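Local structure of peruvianin-I (Thevetia peruviana, 6ORM) at residues Asp50-Leu54 against Gly83-Arg88; Asn90-Ser95 against Ser150-Gln154. The protein acts as a proteolytic enzyme of the plant's latex, probably as a cysteine peptidase, although it is a germin-like protein of the cupin family. One frame throughout, in Å; residues are numbered along the deposited sequence.

Contact 1: Asp50-Leu54 against Gly83-Arg88; sequences DQWGL and GSTQFR
Asp50 joins Arg88 in a water-bridged salt bridge that ties a type I beta turn, Asp50 to Gly53, to strand 87-89 of this cupin fold, one acidic side chain serving both its own turn and a neighbouring strand. From CB, Asp50 places CG between its backbone N and carbonyl carbon (chi1 63°), which sets OD1 against the backbone that follows: Leu54 N, just past the turn, donates to it at 2.8 Å from above the carboxylate plane, and Trp52 N, within the turn, adds a weak bond. OD2 meets Arg88 NH2 at 3.4 Å, near the guanidinium plane. Water 1 and water 2 each donate to OD2 and accept from NH2, and water 1 also donates to Ser84 O. One guanidinium face carries Leu54 CD2, 3.5 Å from Arg88 NH2. The Gln86 side chain lies over the Trp52 indole, with Gln86 CG 3.9 Å from the centroid of the six-membered ring, while Gln51 CG covers the opposite face. The backbones are pinned where Ser84 N donates to Trp52 O at 3.1 Å. The guanidinium is held in turn by its own segment: Arg88 NE donates to Thr85 O at 2.6 Å, on a lone pair in the carbonyl plane.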
ATOM      1  N   ASP A  50      -9.526   1.856  34.670  1.00 49.04           N
ATOM      2  CA  ASP A  50     -10.386   3.007  34.466  1.00 49.23           C
ATOM      3  C   ASP A  50     -11.698   2.792  35.216  1.00 51.09           C
ATOM      4  O   ASP A  50     -11.935   1.737  35.810  1.00 50.74           O
ATOM      5  CB  ASP A  50     -10.587   3.280  32.970  1.00 47.03           C
ATOM      6  CG  ASP A  50     -11.303   2.141  32.229  1.00 45.79           C
ATOM      7  OD1 ASP A  50     -11.931   1.269  32.866  1.00 46.39           O
ATOM      8  OD2 ASP A  50     -11.233   2.126  30.977  1.00 44.40           O
ATOM      9  N   GLN A  51     -12.559   3.813  35.200  1.00 50.92           N
ATOM     10  CA  GLN A  51     -13.832   3.747  35.916  1.00 53.50           C
ATOM     11  C   GLN A  51     -14.667   2.525  35.547  1.00 52.12           C
ATOM     12  O   GLN A  51     -15.535   2.125  36.329  1.00 54.01           O
ATOM     13  CB  GLN A  51     -14.648   5.020  35.689  1.00 56.09           C
ATOM     14  CG  GLN A  51     -14.789   5.464  34.249  1.00 55.79           C
ATOM     15  CD  GLN A  51     -15.713   6.658  34.128  1.00 58.04           C
ATOM     16  OE1 GLN A  51     -16.691   6.772  34.869  1.00 59.75           O
ATOM     17  NE2 GLN A  51     -15.399   7.566  33.209  1.00 58.20           N
ATOM     18  N   TRP A  52     -14.446   1.931  34.373  1.00 51.80           N
ATOM     19  CA  TRP A  52     -15.267   0.822  33.904  1.00 50.78           C
ATOM     20  C   TRP A  52     -14.579  -0.527  34.087  1.00 49.38           C
ATOM     21  O   TRP A  52     -15.092  -1.543  33.609  1.00 48.67           O
ATOM     22  CB  TRP A  52     -15.656   1.037  32.433  1.00 49.83           C
ATOM     23  CG  TRP A  52     -16.368   2.350  32.212  1.00 51.73           C
ATOM     24  CD1 TRP A  52     -17.617   2.693  32.651  1.00 53.86           C
ATOM     25  CD2 TRP A  52     -15.870   3.490  31.498  1.00 52.14           C
ATOM     26  NE1 TRP A  52     -17.922   3.975  32.262  1.00 54.61           N
ATOM     27  CE2 TRP A  52     -16.868   4.486  31.551  1.00 53.67           C
ATOM     28  CE3 TRP A  52     -14.678   3.765  30.820  1.00 51.66           C
ATOM     29  CZ2 TRP A  52     -16.707   5.734  30.952  1.00 54.01           C
ATOM     30  CZ3 TRP A  52     -14.521   5.005  30.228  1.00 51.72           C
ATOM     31  CH2 TRP A  52     -15.530   5.974  30.297  1.00 53.07           C
ATOM     32  N   GLY A  53     -13.439  -0.557  34.776  1.00 49.03           N
ATOM     33  CA  GLY A  53     -12.763  -1.799  35.102  1.00 48.35           C
ATOM     34  C   GLY A  53     -11.805  -2.331  34.064  1.00 46.28           C
ATOM     35  O   GLY A  53     -11.489  -3.525  34.096  1.00 45.86           O
ATOM     36  N   LEU A  54     -11.313  -1.491  33.162  1.00 44.98           N
ATOM     37  CA  LEU A  54     -10.389  -1.910  32.118  1.00 43.57           C
ATOM     38  C   LEU A  54      -9.003  -1.331  32.370  1.00 45.60           C
ATOM     39  O   LEU A  54      -8.868  -0.143  32.688  1.00 46.23           O
ATOM     40  CB  LEU A  54     -10.887  -1.470  30.740  1.00 41.14           C
ATOM     41  CG  LEU A  54      -9.864  -1.540  29.601  1.00 39.80           C
ATOM     42  CD1 LEU A  54      -9.529  -2.983  29.259  1.00 39.12           C
ATOM     43  CD2 LEU A  54     -10.359  -0.793  28.370  1.00 38.92           C
ATOM     44  N   GLY A  83     -16.145  -5.734  34.605  1.00 48.52           N
ATOM     45  CA  GLY A  83     -15.566  -4.704  33.779  1.00 47.20           C
ATOM     46  C   GLY A  83     -15.921  -4.861  32.313  1.00 46.80           C
ATOM     47  O   GLY A  83     -16.261  -5.941  31.828  1.00 46.44           O
ATOM     48  N   SER A  84     -15.840  -3.743  31.598  1.00 47.21           N
ATOM     49  CA  SER A  84     -16.106  -3.734  30.170  1.00 46.67           C
ATOM     50  C   SER A  84     -15.310  -2.605  29.539  1.00 45.13           C
ATOM     51  O   SER A  84     -14.867  -1.673  30.215  1.00 46.07           O
ATOM     52  CB  SER A  84     -17.603  -3.587  29.868  1.00 48.05           C
ATOM     53  OG  SER A  84     -17.956  -2.233  29.671  1.00 48.91           O
ATOM     54  N   THR A  85     -15.142  -2.696  28.224  1.00 43.86           N
ATOM     55  CA  THR A  85     -14.360  -1.728  27.472  1.00 42.59           C
ATOM     56  C   THR A  85     -15.171  -0.519  27.036  1.00 43.32           C
ATOM     57  O   THR A  85     -14.580   0.456  26.561  1.00 42.60           O
ATOM     58  CB  THR A  85     -13.773  -2.383  26.219  1.00 40.82           C
ATOM     59  OG1 THR A  85     -14.846  -2.830  25.380  1.00 40.04           O
ATOM     60  CG2 THR A  85     -12.902  -3.572  26.592  1.00 40.71           C
ATOM     61  N   GLN A  86     -16.501  -0.576  27.169  1.00 44.92           N
ATOM     62  CA  GLN A  86     -17.414   0.356  26.517  1.00 45.69           C
ATOM     63  C   GLN A  86     -17.276   0.133  25.013  1.00 43.17           C
ATOM     64  O   GLN A  86     -16.595  -0.804  24.581  1.00 42.22           O
ATOM     65  CB  GLN A  86     -17.137   1.816  26.898  1.00 48.10           C
ATOM     66  CG  GLN A  86     -16.792   2.040  28.375  1.00 50.77           C
ATOM     67  CD  GLN A  86     -17.896   1.624  29.330  1.00 53.84           C
ATOM     68  OE1 GLN A  86     -18.812   2.392  29.612  1.00 55.38           O
ATOM     69  NE2 GLN A  86     -17.803   0.403  29.848  1.00 54.93           N
ATOM     70  N   PHE A  87     -17.963   0.929  24.204  1.00 43.00           N
ATOM     71  CA  PHE A  87     -17.855   0.794  22.757  1.00 42.02           C
ATOM     72  C   PHE A  87     -16.624   1.543  22.258  1.00 41.27           C
ATOM     73  O   PHE A  87     -16.465   2.738  22.522  1.00 42.21           O
ATOM     74  CB  PHE A  87     -19.126   1.306  22.085  1.00 42.39           C
ATOM     75  CG  PHE A  87     -20.361   0.561  22.506  1.00 44.07           C
ATOM     76  CD1 PHE A  87     -20.545  -0.762  22.135  1.00 44.14           C
ATOM     77  CD2 PHE A  87     -21.328   1.175  23.281  1.00 46.27           C
ATOM     78  CE1 PHE A  87     -21.680  -1.455  22.520  1.00 45.48           C
ATOM     79  CE2 PHE A  87     -22.467   0.491  23.666  1.00 47.25           C
ATOM     80  CZ  PHE A  87     -22.640  -0.830  23.289  1.00 46.83           C
ATOM     81  N   ARG A  88     -15.758   0.839  21.529  1.00 38.84           N
ATOM     82  CA  ARG A  88     -14.480   1.397  21.114  1.00 39.00           C
ATOM     83  C   ARG A  88     -14.208   1.064  19.654  1.00 37.86           C
ATOM     84  O   ARG A  88     -14.796   0.143  19.082  1.00 38.00           O
ATOM     85  CB  ARG A  88     -13.334   0.879  22.000  1.00 39.31           C
ATOM     86  CG  ARG A  88     -13.343   1.463  23.408  1.00 40.65           C
ATOM     87  CD  ARG A  88     -12.130   1.038  24.222  1.00 40.60           C
ATOM     88  NE  ARG A  88     -12.328   1.307  25.644  1.00 41.87           N
ATOM     89  CZ  ARG A  88     -11.581   2.141  26.360  1.00 43.34           C
ATOM     90  NH1 ARG A  88     -10.566   2.779  25.790  1.00 43.43           N
ATOM     91  NH2 ARG A  88     -11.841   2.333  27.646  1.00 44.31           N
TER
HETATM   92  O   HOH W   1     -13.383   0.761  29.596  1.00 44.44           O
HETATM   93  O   HOH W   2     -10.181   3.861  29.257  1.00 48.57           O

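Contact 2: Asn90-Ser95 against Ser150-Gln154; sequences NPRASS and SLNSQ
Leu151 sets CG beside its backbone N (chi1 -57°) and Asn152 swings CG between its backbone N and carbonyl carbon (chi1 60°); these torsions bring both against 90-95, where strand 145-151 ends beside the start of 95-101, its antiparallel neighbour in the cupin sheet. Leu151 CD2 reaches the Asn90 amide, 3.5 Å from Asn90 CG, crossing that side chain at about a right angle, and packs on Ser95 CB at 3.7 Å. Nearer the backbone, Leu151 CB touches Ala93 CB at 3.9 Å. An alanine in place of Leu151 would probably open a gap beside Asn90 and Ser95, with the contact on the Asn90 amide lost. Asn152, centre of an inverse gamma turn, brings OD1 within 2.7 Å of Ser94 N, a weak bond bent to 126°. Its ND2 donates to water 4, which donates to Ser94 OG, itself bonded to Leu70 O of the second subunit. Water 3 links Arg92 NE to Ser153 OG, which also bonds Asp3, while Arg92 NH2 bonds Asn155 O and NH1 forms a salt bridge with Asp9 of the third subunit. With one bent direct hydrogen bond, the contact rests on van der Waals packing round Leu151, CA-H...O contacts and water bridges.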
ATOM      1  N   ASN A  90     -10.673   0.858  16.806  1.00 34.51           N
ATOM      2  CA  ASN A  90      -9.266   1.004  16.449  1.00 35.17           C
ATOM      3  C   ASN A  90      -9.221   1.580  15.042  1.00 34.63           C
ATOM      4  O   ASN A  90      -9.316   0.829  14.059  1.00 34.60           O
ATOM      5  CB  ASN A  90      -8.531  -0.337  16.517  1.00 36.42           C
ATOM      6  CG  ASN A  90      -8.532  -0.927  17.914  1.00 37.84           C
ATOM      7  OD1 ASN A  90      -9.163  -1.954  18.165  1.00 38.78           O
ATOM      8  ND2 ASN A  90      -7.826  -0.277  18.833  1.00 38.20           N
ATOM      9  N   PRO A  91      -9.092   2.899  14.889  1.00 35.31           N
ATOM     10  CA  PRO A  91      -9.358   3.522  13.580  1.00 35.67           C
ATOM     11  C   PRO A  91      -8.497   3.020  12.430  1.00 36.06           C
ATOM     12  O   PRO A  91      -8.972   3.013  11.287  1.00 37.27           O
ATOM     13  CB  PRO A  91      -9.113   5.013  13.853  1.00 36.27           C
ATOM     14  CG  PRO A  91      -9.358   5.170  15.318  1.00 36.69           C
ATOM     15  CD  PRO A  91      -8.870   3.901  15.946  1.00 35.74           C
ATOM     16  N   ARG A  92      -7.252   2.603  12.670  1.00 36.12           N
ATOM     17  CA  ARG A  92      -6.327   2.372  11.565  1.00 35.84           C
ATOM     18  C   ARG A  92      -5.755   0.957  11.536  1.00 36.24           C
ATOM     19  O   ARG A  92      -4.685   0.746  10.954  1.00 36.62           O
ATOM     20  CB  ARG A  92      -5.194   3.400  11.606  1.00 35.00           C
ATOM     21  CG  ARG A  92      -5.677   4.840  11.492  1.00 35.02           C
ATOM     22  CD  ARG A  92      -4.531   5.844  11.535  1.00 35.75           C
ATOM     23  NE  ARG A  92      -3.780   5.777  12.787  1.00 35.65           N
ATOM     24  CZ  ARG A  92      -4.078   6.476  13.879  1.00 36.07           C
ATOM     25  NH1 ARG A  92      -5.117   7.301  13.884  1.00 36.10           N
ATOM     26  NH2 ARG A  92      -3.335   6.347  14.970  1.00 36.21           N
ATOM     27  N   ALA A  93      -6.434  -0.024  12.129  1.00 35.60           N
ATOM     28  CA  ALA A  93      -5.915  -1.385  12.071  1.00 34.63           C
ATOM     29  C   ALA A  93      -7.015  -2.389  12.380  1.00 34.09           C
ATOM     30  O   ALA A  93      -7.971  -2.085  13.099  1.00 33.83           O
ATOM     31  CB  ALA A  93      -4.747  -1.582  13.045  1.00 34.30           C
ATOM     32  N   SER A  94      -6.862  -3.588  11.823  1.00 34.06           N
ATOM     33  CA  SER A  94      -7.576  -4.752  12.318  1.00 34.19           C
ATOM     34  C   SER A  94      -7.086  -5.090  13.722  1.00 34.84           C
ATOM     35  O   SER A  94      -5.975  -4.730  14.121  1.00 34.51           O
ATOM     36  CB  SER A  94      -7.362  -5.957  11.399  1.00 34.34           C
ATOM     37  OG  SER A  94      -7.697  -5.663  10.056  1.00 35.15           O
ATOM     38  N   SER A  95      -7.921  -5.803  14.473  1.00 34.71           N
ATOM     39  CA  SER A  95      -7.548  -6.278  15.799  1.00 35.51           C
ATOM     40  C   SER A  95      -7.872  -7.759  15.903  1.00 36.31           C
ATOM     41  O   SER A  95      -9.029  -8.157  15.735  1.00 37.14           O
ATOM     42  CB  SER A  95      -8.270  -5.492  16.896  1.00 36.36           C
ATOM     43  OG  SER A  95      -7.867  -5.940  18.179  1.00 37.25           O
ATOM     44  N   SER A 150      -3.722  -8.175  18.885  1.00 36.20           N
ATOM     45  CA  SER A 150      -2.702  -7.969  17.865  1.00 36.51           C
ATOM     46  C   SER A 150      -3.295  -7.106  16.759  1.00 35.87           C
ATOM     47  O   SER A 150      -4.370  -7.418  16.236  1.00 35.55           O
ATOM     48  CB  SER A 150      -2.215  -9.305  17.301  1.00 37.77           C
ATOM     49  OG  SER A 150      -1.550 -10.074  18.289  1.00 39.02           O
ATOM     50  N   LEU A 151      -2.612  -6.013  16.422  1.00 35.62           N
ATOM     51  CA  LEU A 151      -3.106  -5.066  15.431  1.00 35.62           C
ATOM     52  C   LEU A 151      -2.046  -4.818  14.366  1.00 35.89           C
ATOM     53  O   LEU A 151      -0.853  -4.736  14.671  1.00 36.65           O
ATOM     54  CB  LEU A 151      -3.518  -3.743  16.094  1.00 35.49           C
ATOM     55  CG  LEU A 151      -4.570  -3.868  17.201  1.00 35.85           C
ATOM     56  CD1 LEU A 151      -3.932  -3.750  18.583  1.00 36.35           C
ATOM     57  CD2 LEU A 151      -5.685  -2.844  17.026  1.00 35.49           C
ATOM     58  N   ASN A 152      -2.491  -4.693  13.114  1.00 35.61           N
ATOM     59  CA  ASN A 152      -1.575  -4.519  11.986  1.00 36.09           C
ATOM     60  C   ASN A 152      -1.293  -3.036  11.728  1.00 36.42           C
ATOM     61  O   ASN A 152      -1.505  -2.499  10.641  1.00 37.64           O
ATOM     62  CB  ASN A 152      -2.121  -5.214  10.743  1.00 36.06           C
ATOM     63  CG  ASN A 152      -3.473  -4.677  10.312  1.00 36.09           C
ATOM     64  OD1 ASN A 152      -4.287  -4.258  11.137  1.00 36.34           O
ATOM     65  ND2 ASN A 152      -3.717  -4.686   9.006  1.00 35.82           N
ATOM     66  N   SER A 153      -0.807  -2.374  12.773  1.00 36.46           N
ATOM     67  CA  SER A 153      -0.255  -1.032  12.654  1.00 36.28           C
ATOM     68  C   SER A 153       0.662  -0.799  13.841  1.00 36.57           C
ATOM     69  O   SER A 153       0.432  -1.336  14.926  1.00 35.78           O
ATOM     70  CB  SER A 153      -1.349   0.041  12.602  1.00 36.10           C
ATOM     71  OG  SER A 153      -0.781   1.341  12.572  1.00 37.16           O
ATOM     72  N   GLN A 154       1.702   0.007  13.627  1.00 37.07           N
ATOM     73  CA  GLN A 154       2.543   0.411  14.746  1.00 37.34           C
ATOM     74  C   GLN A 154       1.842   1.392  15.675  1.00 37.52           C
ATOM     75  O   GLN A 154       2.324   1.615  16.791  1.00 38.53           O
ATOM     76  CB  GLN A 154       3.847   1.027  14.240  1.00 37.37           C
ATOM     77  CG  GLN A 154       3.683   2.423  13.680  1.00 36.89           C
ATOM     78  CD  GLN A 154       4.997   3.020  13.226  1.00 37.55           C
ATOM     79  OE1 GLN A 154       5.685   2.464  12.369  1.00 37.50           O
ATOM     80  NE2 GLN A 154       5.353   4.160  13.803  1.00 37.79           N
TER
HETATM   81  O   HOH W   3      -1.734   4.161  11.893  1.00 37.35           O
HETATM   82  O   HOH W   4      -6.601  -4.092   8.164  1.00 38.29           O

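Overall arrangement
Contact 1 closes before contact 2 opens along the chain, and their centres lie about 19 Å apart. Residues 83-88 run through strand 87-89 almost directly into 90-95, so the two sites are consecutive stations on one path without touching each other. Contact 1 joins the start of strand 54-57, outermost in the five-stranded antiparallel sheet of the cupin fold, to strand 87-89, whose sheet partner is 159-162. Contact 2 lies within the five-stranded sheet's borders, where strand 145-151 ends beside the start of 95-101. No other subunit touches contact 1, whereas contact 2 meets three neighbouring copies. The connection thus passes from intrachain packing to the subunit interface of the six-chain assembly.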